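PDB 2A6Z: Emp47p (form2) from Saccharomyces cerevisiae, which serves as a cargo receptor with a carbohydrate-recognition domain, taking part in glycoprotein secretion and needed for EMP46 to leave the endoplasmic reticulum. Local coordinates for residues Glu35-Ser47 against Ala199-Ile213. Residues are numbered along the deposited sequence; the frame is centred on the assembly and turned at random.
Sequences EEGRIVLTSNQNS and AQNGAVNNNAESFEI
Strand 38-40 runs antiparallel to strand 210-213, at an angle of 145° and with their axes 4.6 Å apart at closest approach, Ile39 and Ile213 exchanging both backbone hydrogen bonds and Leu41 N adding a third to Phe211 O. In this legume-lectin-like beta sandwich the two connections between the sheets run side by side: segment 35-47 leads from the sheet of strand 38-40 towards strand 48-58 of the other, and segment 199-213 crosses back from strand 192-200 to strand 210-220. Where the strand pairing ends, side chains take over the bonding. With chi1 at 58°, Thr42 sets OG1 between its own backbone N and carbonyl carbon, where it accepts from Phe211 N (3.0 Å, 172°) and donates to Glu209 O (2.8 Å), while CG2 rests against Ala199. Asn201 ND2 reaches Glu209 O from the opposite face of that carbonyl, and its amide joins the two loops: ND2 donates to Asn44 O at 2.9 Å and OD1 accepts from Ser47 N at 2.8 Å. Toward the interior, Leu41 CD1 packs on Ala199 CB (3.9 Å) and Ile213 CG1, with Ile82 of strand 81-88 beside Leu41 and Ala199. On the other face of the sheet, Arg38 and Glu212 lie alongside each other, their flat groups steeply inclined. The carboxylate also bridges to Arg70 and accepts from Ser210 OG. Arg38 NE makes a salt bridge to Glu212 OE1 (3.1 Å), NE approaching from above the carboxylate plane while OE1 lies near the guanidinium plane, and a water links Arg38 NH2 to Glu212 OE2.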
loop_
_atom_site.group_PDB
_atom_site.type_symbol
_atom_site.label_atom_id
_atom_site.label_comp_id
_atom_site.label_asym_id
_atom_site.label_seq_id
_atom_site.Cartn_x
_atom_site.Cartn_y
_atom_site.Cartn_z
ATOM N N GLU A 35 -9.619 8.611 12.834
ATOM C CA GLU A 35 -9.445 8.839 14.241
ATOM C C GLU A 35 -8.515 10.045 14.332
ATOM O O GLU A 35 -8.257 10.690 13.261
ATOM C CB GLU A 35 -8.924 7.590 14.963
ATOM C CG GLU A 35 -9.788 6.349 14.736
ATOM C CD GLU A 35 -11.242 6.606 15.145
ATOM O OE1 GLU A 35 -11.459 7.659 15.795
ATOM O OE2 GLU A 35 -12.131 5.784 14.808
ATOM N N GLU A 36 -8.059 10.475 15.479
ATOM C CA GLU A 36 -7.307 11.665 15.695
ATOM C C GLU A 36 -6.017 11.671 14.874
ATOM O O GLU A 36 -4.963 11.133 15.174
ATOM C CB GLU A 36 -6.862 11.984 17.118
ATOM C CG GLU A 36 -6.101 13.298 17.230
ATOM C CD GLU A 36 -6.552 14.509 16.449
ATOM O OE1 GLU A 36 -7.390 14.448 15.521
ATOM O OE2 GLU A 36 -6.012 15.610 16.731
ATOM N N GLY A 37 -6.107 12.396 13.760
ATOM C CA GLY A 37 -4.930 12.574 12.933
ATOM C C GLY A 37 -4.547 11.442 12.040
ATOM O O GLY A 37 -3.463 11.533 11.422
ATOM N N ARG A 38 -5.351 10.396 11.899
ATOM C CA ARG A 38 -4.907 9.286 11.053
ATOM C C ARG A 38 -6.095 8.410 10.739
ATOM O O ARG A 38 -7.088 8.377 11.477
ATOM C CB ARG A 38 -3.841 8.446 11.803
ATOM C CG ARG A 38 -4.430 7.789 13.051
ATOM C CD ARG A 38 -3.613 7.988 14.286
ATOM N NE ARG A 38 -4.078 7.160 15.380
ATOM C CZ ARG A 38 -5.076 7.311 16.222
ATOM N NH1 ARG A 38 -5.870 8.364 16.146
ATOM N NH2 ARG A 38 -5.306 6.400 17.159
ATOM N N ILE A 39 -6.008 7.644 9.641
ATOM C CA ILE A 39 -7.000 6.620 9.333
ATOM C C ILE A 39 -6.484 5.300 9.855
ATOM O O ILE A 39 -5.391 4.833 9.489
ATOM C CB ILE A 39 -7.383 6.593 7.844
ATOM C CG1 ILE A 39 -8.165 7.860 7.479
ATOM C CG2 ILE A 39 -8.130 5.298 7.483
ATOM C CD1 ILE A 39 -8.383 8.056 5.985
ATOM N N VAL A 40 -7.270 4.700 10.748
ATOM C CA VAL A 40 -6.932 3.412 11.342
ATOM C C VAL A 40 -7.582 2.323 10.537
ATOM O O VAL A 40 -8.802 2.302 10.420
ATOM C CB VAL A 40 -7.402 3.369 12.801
ATOM C CG1 VAL A 40 -7.105 2.014 13.386
ATOM C CG2 VAL A 40 -6.747 4.466 13.624
ATOM N N LEU A 41 -6.761 1.412 9.987
ATOM C CA LEU A 41 -7.286 0.351 9.174
ATOM C C LEU A 41 -7.752 -0.834 10.012
ATOM O O LEU A 41 -8.693 -1.518 9.633
ATOM C CB LEU A 41 -6.227 -0.107 8.150
ATOM C CG LEU A 41 -5.819 1.002 7.156
ATOM C CD1 LEU A 41 -4.666 0.481 6.291
ATOM C CD2 LEU A 41 -6.961 1.457 6.309
ATOM N N THR A 42 -6.990 -1.117 11.093
ATOM C CA THR A 42 -7.313 -2.319 11.918
ATOM C C THR A 42 -7.489 -1.932 13.334
ATOM O O THR A 42 -6.599 -2.011 14.150
ATOM C CB THR A 42 -6.181 -3.375 11.698
ATOM O OG1 THR A 42 -4.864 -2.865 12.038
ATOM C CG2 THR A 42 -6.196 -3.901 10.278
ATOM N N SER A 43 -8.743 -1.482 13.647
ATOM C CA SER A 43 -8.985 -0.831 14.917
ATOM C C SER A 43 -9.300 -1.763 16.092
ATOM O O SER A 43 -9.402 -1.245 17.213
ATOM C CB SER A 43 -10.135 0.168 14.747
ATOM O OG SER A 43 -11.327 -0.433 14.319
ATOM N N ASN A 44 -9.460 -3.069 15.931
ATOM C CA ASN A 44 -9.658 -3.966 17.056
ATOM C C ASN A 44 -9.105 -5.348 16.723
ATOM O O ASN A 44 -8.492 -5.565 15.679
ATOM C CB ASN A 44 -11.149 -3.973 17.411
ATOM C CG ASN A 44 -12.088 -4.571 16.456
ATOM O OD1 ASN A 44 -11.770 -5.369 15.619
ATOM N ND2 ASN A 44 -13.419 -4.288 16.697
ATOM N N GLN A 45 -9.289 -6.334 17.633
ATOM C CA GLN A 45 -8.758 -7.685 17.414
ATOM C C GLN A 45 -9.439 -8.323 16.214
ATOM O O GLN A 45 -10.666 -8.403 16.216
ATOM C CB GLN A 45 -8.978 -8.569 18.660
ATOM C CG GLN A 45 -8.129 -8.031 19.814
ATOM C CD GLN A 45 -8.464 -8.763 21.097
ATOM O OE1 GLN A 45 -8.043 -8.265 22.149
ATOM N NE2 GLN A 45 -9.203 -9.872 21.059
ATOM N N ASN A 46 -8.648 -8.823 15.259
ATOM C CA ASN A 46 -9.128 -9.467 14.056
ATOM C C ASN A 46 -10.086 -8.551 13.273
ATOM O O ASN A 46 -11.262 -8.843 13.097
ATOM C CB ASN A 46 -9.826 -10.793 14.362
ATOM C CG ASN A 46 -9.946 -11.633 13.124
ATOM O OD1 ASN A 46 -9.496 -11.313 11.995
ATOM N ND2 ASN A 46 -10.530 -12.778 13.291
ATOM N N SER A 47 -9.491 -7.472 12.808
ATOM C CA SER A 47 -10.223 -6.449 12.035
ATOM C C SER A 47 -9.574 -6.249 10.692
ATOM O O SER A 47 -8.427 -6.681 10.457
ATOM C CB SER A 47 -10.289 -5.104 12.782
ATOM O OG SER A 47 -8.975 -4.650 13.166
ATOM N N ALA A 199 -5.569 -3.536 5.020
ATOM C CA ALA A 199 -4.805 -4.232 6.086
ATOM C C ALA A 199 -5.758 -5.139 6.848
ATOM O O ALA A 199 -6.969 -4.959 6.878
ATOM C CB ALA A 199 -4.102 -3.288 7.041
ATOM N N GLN A 200 -5.116 -6.127 7.504
ATOM C CA GLN A 200 -5.789 -7.022 8.421
ATOM C C GLN A 200 -4.798 -7.323 9.554
ATOM O O GLN A 200 -3.580 -7.378 9.298
ATOM C CB GLN A 200 -6.240 -8.316 7.741
ATOM C CG GLN A 200 -5.033 -9.213 7.370
ATOM C CD GLN A 200 -5.345 -10.397 6.512
ATOM O OE1 GLN A 200 -6.352 -10.304 5.762
ATOM N NE2 GLN A 200 -4.503 -11.438 6.637
ATOM N N ASN A 201 -5.287 -7.587 10.757
ATOM C CA ASN A 201 -4.401 -8.033 11.805
ATOM C C ASN A 201 -4.571 -9.501 12.207
ATOM O O ASN A 201 -3.709 -10.024 12.924
ATOM C CB ASN A 201 -4.383 -7.088 13.024
ATOM C CG ASN A 201 -5.729 -6.871 13.638
ATOM O OD1 ASN A 201 -6.700 -7.585 13.341
ATOM N ND2 ASN A 201 -5.817 -5.885 14.532
ATOM N N GLY A 202 -5.620 -10.136 11.729
ATOM C CA GLY A 202 -5.836 -11.592 12.003
ATOM C C GLY A 202 -6.039 -11.844 13.466
ATOM O O GLY A 202 -6.392 -10.966 14.241
ATOM N N ALA A 203 -5.878 -13.112 13.820
ATOM C CA ALA A 203 -6.262 -13.612 15.138
ATOM C C ALA A 203 -5.067 -14.166 15.932
ATOM O O ALA A 203 -5.282 -14.640 17.044
ATOM C CB ALA A 203 -7.302 -14.708 15.013
ATOM N N VAL A 204 -3.840 -14.095 15.411
ATOM C CA VAL A 204 -2.719 -14.647 16.169
ATOM C C VAL A 204 -2.563 -13.904 17.506
ATOM O O VAL A 204 -2.479 -12.676 17.522
ATOM C CB VAL A 204 -1.441 -14.592 15.348
ATOM C CG1 VAL A 204 -0.262 -15.041 16.194
ATOM C CG2 VAL A 204 -1.563 -15.556 14.156
ATOM N N ASN A 205 -2.485 -14.691 18.581
ATOM C CA ASN A 205 -2.339 -14.183 19.923
ATOM C C ASN A 205 -3.386 -13.147 20.279
ATOM O O ASN A 205 -3.100 -12.346 21.160
ATOM C CB ASN A 205 -0.926 -13.636 20.081
ATOM C CG ASN A 205 0.164 -14.657 20.153
ATOM O OD1 ASN A 205 -0.123 -15.763 20.667
ATOM N ND2 ASN A 205 1.367 -14.326 19.678
ATOM N N ASN A 206 -4.554 -13.128 19.683
ATOM C CA ASN A 206 -5.553 -12.071 19.932
ATOM C C ASN A 206 -4.914 -10.700 19.852
ATOM O O ASN A 206 -5.214 -9.747 20.573
ATOM C CB ASN A 206 -6.232 -12.298 21.300
ATOM C CG ASN A 206 -7.364 -13.317 21.237
ATOM O OD1 ASN A 206 -7.911 -13.731 20.201
ATOM N ND2 ASN A 206 -7.643 -13.722 22.450
ATOM N N ASN A 207 -3.939 -10.555 18.909
ATOM C CA ASN A 207 -3.258 -9.272 18.775
ATOM C C ASN A 207 -4.239 -8.192 18.318
ATOM O O ASN A 207 -5.242 -8.428 17.662
ATOM C CB ASN A 207 -2.071 -9.349 17.743
ATOM C CG ASN A 207 -2.563 -9.291 16.306
ATOM O OD1 ASN A 207 -2.607 -8.183 15.748
ATOM N ND2 ASN A 207 -2.902 -10.408 15.687
ATOM N N ALA A 208 -3.859 -6.951 18.647
ATOM C CA ALA A 208 -4.570 -5.766 18.212
ATOM C C ALA A 208 -3.654 -4.827 17.435
ATOM O O ALA A 208 -3.664 -3.605 17.638
ATOM C CB ALA A 208 -5.207 -5.006 19.405
ATOM N N GLU A 209 -2.781 -5.394 16.591
ATOM C CA GLU A 209 -1.911 -4.517 15.809
ATOM C C GLU A 209 -2.754 -3.527 15.031
ATOM O O GLU A 209 -3.733 -3.888 14.367
ATOM C CB GLU A 209 -1.099 -5.413 14.825
ATOM C CG GLU A 209 -0.002 -4.590 14.107
ATOM C CD GLU A 209 1.081 -5.433 13.425
ATOM O OE1 GLU A 209 0.916 -6.690 13.327
ATOM O OE2 GLU A 209 2.067 -4.834 12.948
ATOM N N SER A 210 -2.294 -2.254 15.115
ATOM C CA SER A 210 -3.071 -1.152 14.514
ATOM C C SER A 210 -2.284 -0.541 13.368
ATOM O O SER A 210 -1.295 0.174 13.628
ATOM C CB SER A 210 -3.376 -0.123 15.619
ATOM O OG SER A 210 -4.247 0.864 15.081
ATOM N N PHE A 211 -2.704 -0.836 12.153
ATOM C CA PHE A 211 -2.095 -0.272 10.936
ATOM C C PHE A 211 -2.799 1.047 10.636
ATOM O O PHE A 211 -4.037 1.070 10.575
ATOM C CB PHE A 211 -2.258 -1.250 9.767
ATOM C CG PHE A 211 -1.393 -2.476 9.887
ATOM C CD1 PHE A 211 -0.028 -2.387 9.636
ATOM C CD2 PHE A 211 -1.952 -3.682 10.271
ATOM C CE1 PHE A 211 0.781 -3.520 9.717
ATOM C CE2 PHE A 211 -1.130 -4.817 10.305
ATOM C CZ PHE A 211 0.219 -4.730 10.044
ATOM N N GLU A 212 -2.026 2.108 10.480
ATOM C CA GLU A 212 -2.555 3.481 10.470
ATOM C C GLU A 212 -1.910 4.288 9.342
ATOM O O GLU A 212 -0.696 4.145 9.097
ATOM C CB GLU A 212 -2.280 4.165 11.785
ATOM C CG GLU A 212 -2.783 3.326 12.962
ATOM C CD GLU A 212 -2.717 3.951 14.306
ATOM O OE1 GLU A 212 -2.077 5.045 14.430
ATOM O OE2 GLU A 212 -3.322 3.351 15.232
ATOM N N ILE A 213 -2.719 5.109 8.690
ATOM C CA ILE A 213 -2.305 5.973 7.576
ATOM C C ILE A 213 -2.306 7.420 8.003
ATOM O O ILE A 213 -3.306 7.932 8.550
ATOM C CB ILE A 213 -3.200 5.777 6.363
ATOM C CG1 ILE A 213 -3.383 4.314 5.981
ATOM C CG2 ILE A 213 -2.748 6.656 5.203
ATOM C CD1 ILE A 213 -2.048 3.666 5.545
HETATM O O HOH W 1 -3.189 4.262 17.798
HETATM O O HOH W 2 -6.250 -2.509 16.816
HETATM O O HOH W 3 -8.087 -9.481 10.471
#